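Local coordinates for protein aspartate-semialdehyde dehydrogenase 2 (Vibrio cholerae, PDB 2R00) that catalyses the NADPH-dependent reductive dephosphorylation of L-aspartyl-4-phosphate to L-aspartate-semialdehyde, a step in lysine, methionine and threonine biosynthesis, at residues Ala247-Ala258 with Asn299-Trp310. Sequence-based numbering, arbitrary orientation.
Sequences AVHVETRAPIDA and NDISHHSGINLW
Val248 and Val250 form antiparallel hydrogen-bonded pairs with Leu309 and Ile307, the Val250 N to Ile307 O bond being 2.8 Å. The ladder ends at Glu251 and Gly306; two more backbone bonds then hold the chains together, Thr252 N to Ser305 O and, past the loop through Pro255, Ile256 N to His304 O (2.9 Å). Asn299, at the end of strand 292-300, clamps the loop leading into helix 258-267 with both ends of its amide: ND2 donates to Ile256 O (2.8 Å) almost in the amide plane, and OD1 accepts from Ala258 N (2.8 Å).

On the face carrying His249, Glu251 and Asn308, the imidazole stands with CG anti to the backbone N (chi1 174°), and its ND1 donates to Asn308 OD1 (3.0 Å), from above the amide plane. Asn308 ND2 grips Asp300 OD1 (2.7 Å), which also accepts from Asn153 of the second subunit. Glu251 bends at chi2 to set its carboxylate nearly coplanar with the His303 ring, whose NE2 makes weak bonds to both oxygens. At the far end of this face Ala247 CB sits over the Trp310 indole in a CH-pi contact, 3.7 Å from the six-ring centroid.

Apolar contacts fill the other face: Val250 CG2 lies alongside Ile307 CB, while Ile307 CG1 meets Ile256 CG2 (3.9 Å).

These are central antiparallel strands of the mixed sheet in the C-terminal dimerisation domain, the face with His249 and Trp310 turned to the second subunit and the aliphatic face to helices 131-147 and 258-267.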
ATOM      1  N   ALA A 247       2.195   0.248   5.029  1.00 26.34           N
ATOM      2  CA  ALA A 247       1.802  -1.155   5.043  1.00 25.63           C
ATOM      3  C   ALA A 247       3.064  -1.942   5.351  1.00 25.26           C
ATOM      4  O   ALA A 247       4.097  -1.748   4.688  1.00 25.31           O
ATOM      5  CB  ALA A 247       1.240  -1.562   3.679  1.00 25.14           C
ATOM      6  N   VAL A 248       3.007  -2.798   6.370  1.00 25.05           N
ATOM      7  CA  VAL A 248       4.208  -3.490   6.853  1.00 25.04           C
ATOM      8  C   VAL A 248       4.033  -4.998   6.817  1.00 25.24           C
ATOM      9  O   VAL A 248       3.065  -5.539   7.370  1.00 24.68           O
ATOM     10  CB  VAL A 248       4.594  -3.084   8.321  1.00 25.28           C
ATOM     11  CG1 VAL A 248       5.970  -3.653   8.697  1.00 25.25           C
ATOM     12  CG2 VAL A 248       4.581  -1.573   8.497  1.00 25.44           C
ATOM     13  N   HIS A 249       4.968  -5.671   6.152  1.00 25.44           N
ATOM     14  CA  HIS A 249       5.085  -7.114   6.271  1.00 26.48           C
ATOM     15  C   HIS A 249       6.405  -7.458   6.952  1.00 26.87           C
ATOM     16  O   HIS A 249       7.460  -6.951   6.550  1.00 27.09           O
ATOM     17  CB  HIS A 249       5.017  -7.810   4.907  1.00 26.30           C
ATOM     18  CG  HIS A 249       5.274  -9.284   4.985  1.00 26.58           C
ATOM     19  ND1 HIS A 249       4.293 -10.196   5.305  1.00 28.23           N
ATOM     20  CD2 HIS A 249       6.413  -9.998   4.827  1.00 27.52           C
ATOM     21  CE1 HIS A 249       4.813 -11.412   5.316  1.00 26.56           C
ATOM     22  NE2 HIS A 249       6.099 -11.317   5.032  1.00 26.07           N
ATOM     23  N   VAL A 250       6.339  -8.311   7.973  1.00 27.45           N
ATOM     24  CA  VAL A 250       7.538  -8.781   8.659  1.00 28.36           C
ATOM     25  C   VAL A 250       7.676 -10.305   8.644  1.00 28.67           C
ATOM     26  O   VAL A 250       6.720 -11.043   8.868  1.00 28.30           O
ATOM     27  CB  VAL A 250       7.679  -8.211  10.111  1.00 28.65           C
ATOM     28  CG1 VAL A 250       7.725  -6.686  10.071  1.00 29.06           C
ATOM     29  CG2 VAL A 250       6.560  -8.667  11.009  1.00 29.27           C
ATOM     30  N   GLU A 251       8.882 -10.748   8.331  1.00 29.20           N
ATOM     31  CA  GLU A 251       9.256 -12.141   8.406  1.00 30.64           C
ATOM     32  C   GLU A 251       9.956 -12.288   9.758  1.00 31.15           C
ATOM     33  O   GLU A 251      11.013 -11.683   9.990  1.00 30.99           O
ATOM     34  CB  GLU A 251      10.194 -12.464   7.244  1.00 30.78           C
ATOM     35  CG  GLU A 251      10.305 -13.917   6.881  1.00 33.45           C
ATOM     36  CD  GLU A 251       8.995 -14.541   6.433  1.00 34.81           C
ATOM     37  OE1 GLU A 251       8.783 -15.704   6.802  1.00 37.97           O
ATOM     38  OE2 GLU A 251       8.182 -13.896   5.735  1.00 35.41           O
ATOM     39  N   THR A 252       9.327 -13.029  10.666  1.00 31.64           N
ATOM     40  CA  THR A 252       9.844 -13.187  12.034  1.00 32.55           C
ATOM     41  C   THR A 252      10.766 -14.409  12.132  1.00 33.45           C
ATOM     42  O   THR A 252      10.798 -15.244  11.219  1.00 33.67           O
ATOM     43  CB  THR A 252       8.699 -13.284  13.069  1.00 32.38           C
ATOM     44  OG1 THR A 252       7.892 -14.429  12.786  1.00 32.37           O
ATOM     45  CG2 THR A 252       7.824 -12.036  13.031  1.00 31.79           C
ATOM     46  N   ARG A 253      11.540 -14.505  13.214  1.00 34.45           N
ATOM     47  CA  ARG A 253      12.460 -15.639  13.368  1.00 35.44           C
ATOM     48  C   ARG A 253      11.773 -16.817  14.066  1.00 35.66           C
ATOM     49  O   ARG A 253      12.238 -17.950  13.979  1.00 35.98           O
ATOM     50  CB  ARG A 253      13.765 -15.232  14.071  1.00 35.44           C
ATOM     51  CG  ARG A 253      14.575 -14.175  13.324  1.00 35.41           C
ATOM     52  CD  ARG A 253      16.002 -14.047  13.864  1.00 36.22           C
ATOM     53  NE  ARG A 253      16.702 -12.883  13.315  1.00 38.04           N
ATOM     54  CZ  ARG A 253      17.365 -12.864  12.156  1.00 38.69           C
ATOM     55  NH1 ARG A 253      17.440 -13.949  11.398  1.00 39.64           N
ATOM     56  NH2 ARG A 253      17.968 -11.753  11.754  1.00 39.61           N
ATOM     57  N   ALA A 254      10.663 -16.533  14.747  1.00 35.93           N
ATOM     58  CA  ALA A 254       9.789 -17.566  15.310  1.00 36.04           C
ATOM     59  C   ALA A 254       8.338 -17.242  14.970  1.00 36.28           C
ATOM     60  O   ALA A 254       7.985 -16.061  14.848  1.00 36.09           O
ATOM     61  CB  ALA A 254       9.967 -17.655  16.813  1.00 35.91           C
ATOM     62  N   PRO A 255       7.483 -18.282  14.830  1.00 36.38           N
ATOM     63  CA  PRO A 255       6.076 -18.038  14.507  1.00 36.41           C
ATOM     64  C   PRO A 255       5.401 -17.263  15.622  1.00 36.30           C
ATOM     65  O   PRO A 255       5.742 -17.448  16.790  1.00 35.84           O
ATOM     66  CB  PRO A 255       5.469 -19.448  14.437  1.00 36.78           C
ATOM     67  CG  PRO A 255       6.615 -20.383  14.326  1.00 36.44           C
ATOM     68  CD  PRO A 255       7.776 -19.721  14.974  1.00 36.41           C
ATOM     69  N   ILE A 256       4.465 -16.392  15.257  1.00 36.18           N
ATOM     70  CA  ILE A 256       3.657 -15.661  16.237  1.00 36.49           C
ATOM     71  C   ILE A 256       2.259 -15.376  15.686  1.00 36.81           C
ATOM     72  O   ILE A 256       2.109 -14.940  14.542  1.00 36.60           O
ATOM     73  CB  ILE A 256       4.354 -14.358  16.727  1.00 36.36           C
ATOM     74  CG1 ILE A 256       3.610 -13.786  17.939  1.00 36.55           C
ATOM     75  CG2 ILE A 256       4.496 -13.330  15.586  1.00 35.84           C
ATOM     76  CD1 ILE A 256       4.345 -12.653  18.626  1.00 36.80           C
ATOM     77  N   ASP A 257       1.241 -15.626  16.505  1.00 37.33           N
ATOM     78  CA  ASP A 257      -0.141 -15.490  16.065  1.00 38.04           C
ATOM     79  C   ASP A 257      -0.551 -14.028  16.056  1.00 37.85           C
ATOM     80  O   ASP A 257      -0.165 -13.269  16.950  1.00 38.03           O
ATOM     81  CB  ASP A 257      -1.083 -16.298  16.967  1.00 38.75           C
ATOM     82  CG  ASP A 257      -2.366 -16.702  16.257  1.00 41.00           C
ATOM     83  OD1 ASP A 257      -3.198 -15.814  15.949  1.00 43.41           O
ATOM     84  OD2 ASP A 257      -2.543 -17.919  16.009  1.00 43.75           O
ATOM     85  N   ALA A 258      -1.328 -13.645  15.044  1.00 37.09           N
ATOM     86  CA  ALA A 258      -1.868 -12.294  14.929  1.00 36.99           C
ATOM     87  C   ALA A 258      -2.536 -11.839  16.229  1.00 36.94           C
ATOM     88  O   ALA A 258      -2.397 -10.687  16.635  1.00 36.59           O
ATOM     89  CB  ALA A 258      -2.847 -12.216  13.785  1.00 36.45           C
ATOM     90  N   ASN A 299      -1.793 -12.608  10.177  1.00 26.45           N
ATOM     91  CA  ASN A 299      -0.712 -13.443   9.677  1.00 26.48           C
ATOM     92  C   ASN A 299      -0.824 -13.607   8.171  1.00 26.85           C
ATOM     93  O   ASN A 299      -1.895 -13.379   7.590  1.00 26.87           O
ATOM     94  CB  ASN A 299      -0.726 -14.829  10.328  1.00 26.38           C
ATOM     95  CG  ASN A 299      -0.272 -14.814  11.775  1.00 27.05           C
ATOM     96  OD1 ASN A 299      -1.070 -15.038  12.675  1.00 27.08           O
ATOM     97  ND2 ASN A 299       1.018 -14.551  12.006  1.00 25.55           N
ATOM     98  N   ASP A 300       0.285 -13.974   7.535  1.00 26.88           N
ATOM     99  CA  ASP A 300       0.210 -14.567   6.216  1.00 27.61           C
ATOM    100  C   ASP A 300      -0.552 -15.877   6.424  1.00 28.25           C
ATOM    101  O   ASP A 300      -0.362 -16.554   7.442  1.00 28.43           O
ATOM    102  CB  ASP A 300       1.599 -14.880   5.653  1.00 27.39           C
ATOM    103  CG  ASP A 300       2.363 -13.640   5.174  1.00 28.11           C
ATOM    104  OD1 ASP A 300       1.770 -12.558   4.934  1.00 28.40           O
ATOM    105  OD2 ASP A 300       3.594 -13.764   5.032  1.00 28.65           O
ATOM    106  N   ILE A 301      -1.409 -16.224   5.470  1.00 28.63           N
ATOM    107  CA  ILE A 301      -2.220 -17.438   5.541  1.00 29.56           C
ATOM    108  C   ILE A 301      -1.310 -18.675   5.533  1.00 29.84           C
ATOM    109  O   ILE A 301      -0.488 -18.834   4.636  1.00 30.24           O
ATOM    110  CB  ILE A 301      -3.243 -17.490   4.363  1.00 29.44           C
ATOM    111  CG1 ILE A 301      -4.214 -16.307   4.456  1.00 29.43           C
ATOM    112  CG2 ILE A 301      -3.987 -18.846   4.329  1.00 29.90           C
ATOM    113  CD1 ILE A 301      -4.970 -15.991   3.160  1.00 30.00           C
ATOM    114  N   SER A 302      -1.462 -19.522   6.551  1.00 31.12           N
ATOM    115  CA  SER A 302      -0.645 -20.739   6.765  1.00 32.09           C
ATOM    116  C   SER A 302       0.854 -20.460   6.934  1.00 32.30           C
ATOM    117  O   SER A 302       1.687 -21.365   6.788  1.00 31.94           O
ATOM    118  CB  SER A 302      -0.875 -21.764   5.646  1.00 32.76           C
ATOM    119  OG  SER A 302      -2.253 -22.072   5.523  1.00 34.79           O
ATOM    120  N   HIS A 303       1.186 -19.208   7.255  1.00 32.44           N
ATOM    121  CA  HIS A 303       2.571 -18.787   7.427  1.00 32.29           C
ATOM    122  C   HIS A 303       2.642 -17.802   8.588  1.00 32.05           C
ATOM    123  O   HIS A 303       2.657 -16.590   8.390  1.00 32.03           O
ATOM    124  CB  HIS A 303       3.111 -18.191   6.124  1.00 32.30           C
ATOM    125  CG  HIS A 303       4.525 -17.699   6.214  1.00 33.65           C
ATOM    126  ND1 HIS A 303       5.595 -18.534   6.467  1.00 34.75           N
ATOM    127  CD2 HIS A 303       5.045 -16.457   6.065  1.00 34.32           C
ATOM    128  CE1 HIS A 303       6.709 -17.824   6.479  1.00 35.07           C
ATOM    129  NE2 HIS A 303       6.404 -16.561   6.238  1.00 33.96           N
ATOM    130  N   HIS A 304       2.680 -18.343   9.802  1.00 31.96           N
ATOM    131  CA  HIS A 304       2.604 -17.544  11.021  1.00 32.05           C
ATOM    132  C   HIS A 304       3.921 -16.890  11.450  1.00 31.29           C
ATOM    133  O   HIS A 304       3.945 -16.115  12.414  1.00 30.78           O
ATOM    134  CB  HIS A 304       1.986 -18.362  12.160  1.00 32.54           C
ATOM    135  CG  HIS A 304       0.494 -18.472  12.071  1.00 34.79           C
ATOM    136  ND1 HIS A 304      -0.327 -18.382  13.174  1.00 36.03           N
ATOM    137  CD2 HIS A 304      -0.326 -18.641  11.005  1.00 37.06           C
ATOM    138  CE1 HIS A 304      -1.588 -18.499  12.794  1.00 37.06           C
ATOM    139  NE2 HIS A 304      -1.615 -18.660  11.484  1.00 37.52           N
ATOM    140  N   SER A 305       5.002 -17.186  10.731  1.00 30.60           N
ATOM    141  CA  SER A 305       6.211 -16.365  10.838  1.00 30.59           C
ATOM    142  C   SER A 305       6.158 -15.174   9.854  1.00 29.92           C
ATOM    143  O   SER A 305       7.142 -14.448   9.660  1.00 30.22           O
ATOM    144  CB  SER A 305       7.495 -17.207  10.726  1.00 30.34           C
ATOM    145  OG  SER A 305       7.696 -17.715   9.420  1.00 33.37           O
ATOM    146  N   GLY A 306       4.986 -14.981   9.244  1.00 28.64           N
ATOM    147  CA  GLY A 306       4.691 -13.776   8.488  1.00 27.88           C
ATOM    148  C   GLY A 306       3.587 -12.991   9.169  1.00 27.85           C
ATOM    149  O   GLY A 306       2.491 -13.515   9.406  1.00 27.18           O
ATOM    150  N   ILE A 307       3.879 -11.735   9.498  1.00 27.79           N
ATOM    151  CA  ILE A 307       2.907 -10.846  10.141  1.00 27.68           C
ATOM    152  C   ILE A 307       2.734  -9.568   9.313  1.00 27.09           C
ATOM    153  O   ILE A 307       3.714  -9.004   8.797  1.00 27.22           O
ATOM    154  CB  ILE A 307       3.294 -10.550  11.631  1.00 27.97           C
ATOM    155  CG1 ILE A 307       2.656 -11.583  12.565  1.00 29.80           C
ATOM    156  CG2 ILE A 307       2.862  -9.150  12.084  1.00 28.43           C
ATOM    157  CD1 ILE A 307       1.170 -11.272  12.915  1.00 32.49           C
ATOM    158  N   ASN A 308       1.479  -9.142   9.183  1.00 26.08           N
ATOM    159  CA  ASN A 308       1.093  -7.969   8.410  1.00 25.33           C
ATOM    160  C   ASN A 308       0.348  -6.979   9.298  1.00 24.76           C
ATOM    161  O   ASN A 308      -0.444  -7.378  10.144  1.00 24.26           O
ATOM    162  CB  ASN A 308       0.173  -8.370   7.252  1.00 25.43           C
ATOM    163  CG  ASN A 308       0.838  -9.316   6.284  1.00 26.06           C
ATOM    164  OD1 ASN A 308       1.592  -8.892   5.405  1.00 26.45           O
ATOM    165  ND2 ASN A 308       0.564 -10.608   6.435  1.00 26.51           N
ATOM    166  N   LEU A 309       0.607  -5.694   9.088  1.00 24.17           N
ATOM    167  CA  LEU A 309      -0.086  -4.622   9.797  1.00 24.18           C
ATOM    168  C   LEU A 309       0.057  -3.333   9.004  1.00 23.79           C
ATOM    169  O   LEU A 309       0.974  -3.199   8.194  1.00 23.70           O
ATOM    170  CB  LEU A 309       0.475  -4.431  11.216  1.00 24.37           C
ATOM    171  CG  LEU A 309       1.959  -4.043  11.356  1.00 26.22           C
ATOM    172  CD1 LEU A 309       2.176  -3.204  12.588  1.00 28.64           C
ATOM    173  CD2 LEU A 309       2.857  -5.257  11.373  1.00 29.70           C
ATOM    174  N   TRP A 310      -0.864  -2.403   9.235  1.00 23.59           N
ATOM    175  CA  TRP A 310      -0.777  -1.049   8.710  1.00 23.79           C
ATOM    176  C   TRP A 310      -0.634  -0.073   9.861  1.00 24.13           C
ATOM    177  O   TRP A 310      -1.201  -0.275  10.933  1.00 23.55           O
ATOM    178  CB  TRP A 310      -2.021  -0.698   7.893  1.00 23.81           C
ATOM    179  CG  TRP A 310      -2.025  -1.307   6.510  1.00 23.05           C
ATOM    180  CD1 TRP A 310      -1.965  -2.638   6.197  1.00 23.18           C
ATOM    181  CD2 TRP A 310      -2.114  -0.606   5.262  1.00 23.28           C
ATOM    182  NE1 TRP A 310      -2.000  -2.807   4.831  1.00 23.35           N
ATOM    183  CE2 TRP A 310      -2.097  -1.577   4.233  1.00 22.88           C
ATOM    184  CE3 TRP A 310      -2.200   0.750   4.911  1.00 23.06           C
ATOM    185  CZ2 TRP A 310      -2.166  -1.235   2.881  1.00 22.84           C
ATOM    186  CZ3 TRP A 310      -2.265   1.088   3.575  1.00 23.46           C
ATOM    187  CH2 TRP A 310      -2.255   0.101   2.570  1.00 23.50           C
TER
HETATM  188  O   HOH W   1       0.997  -5.768   4.650  1.00 44.73           O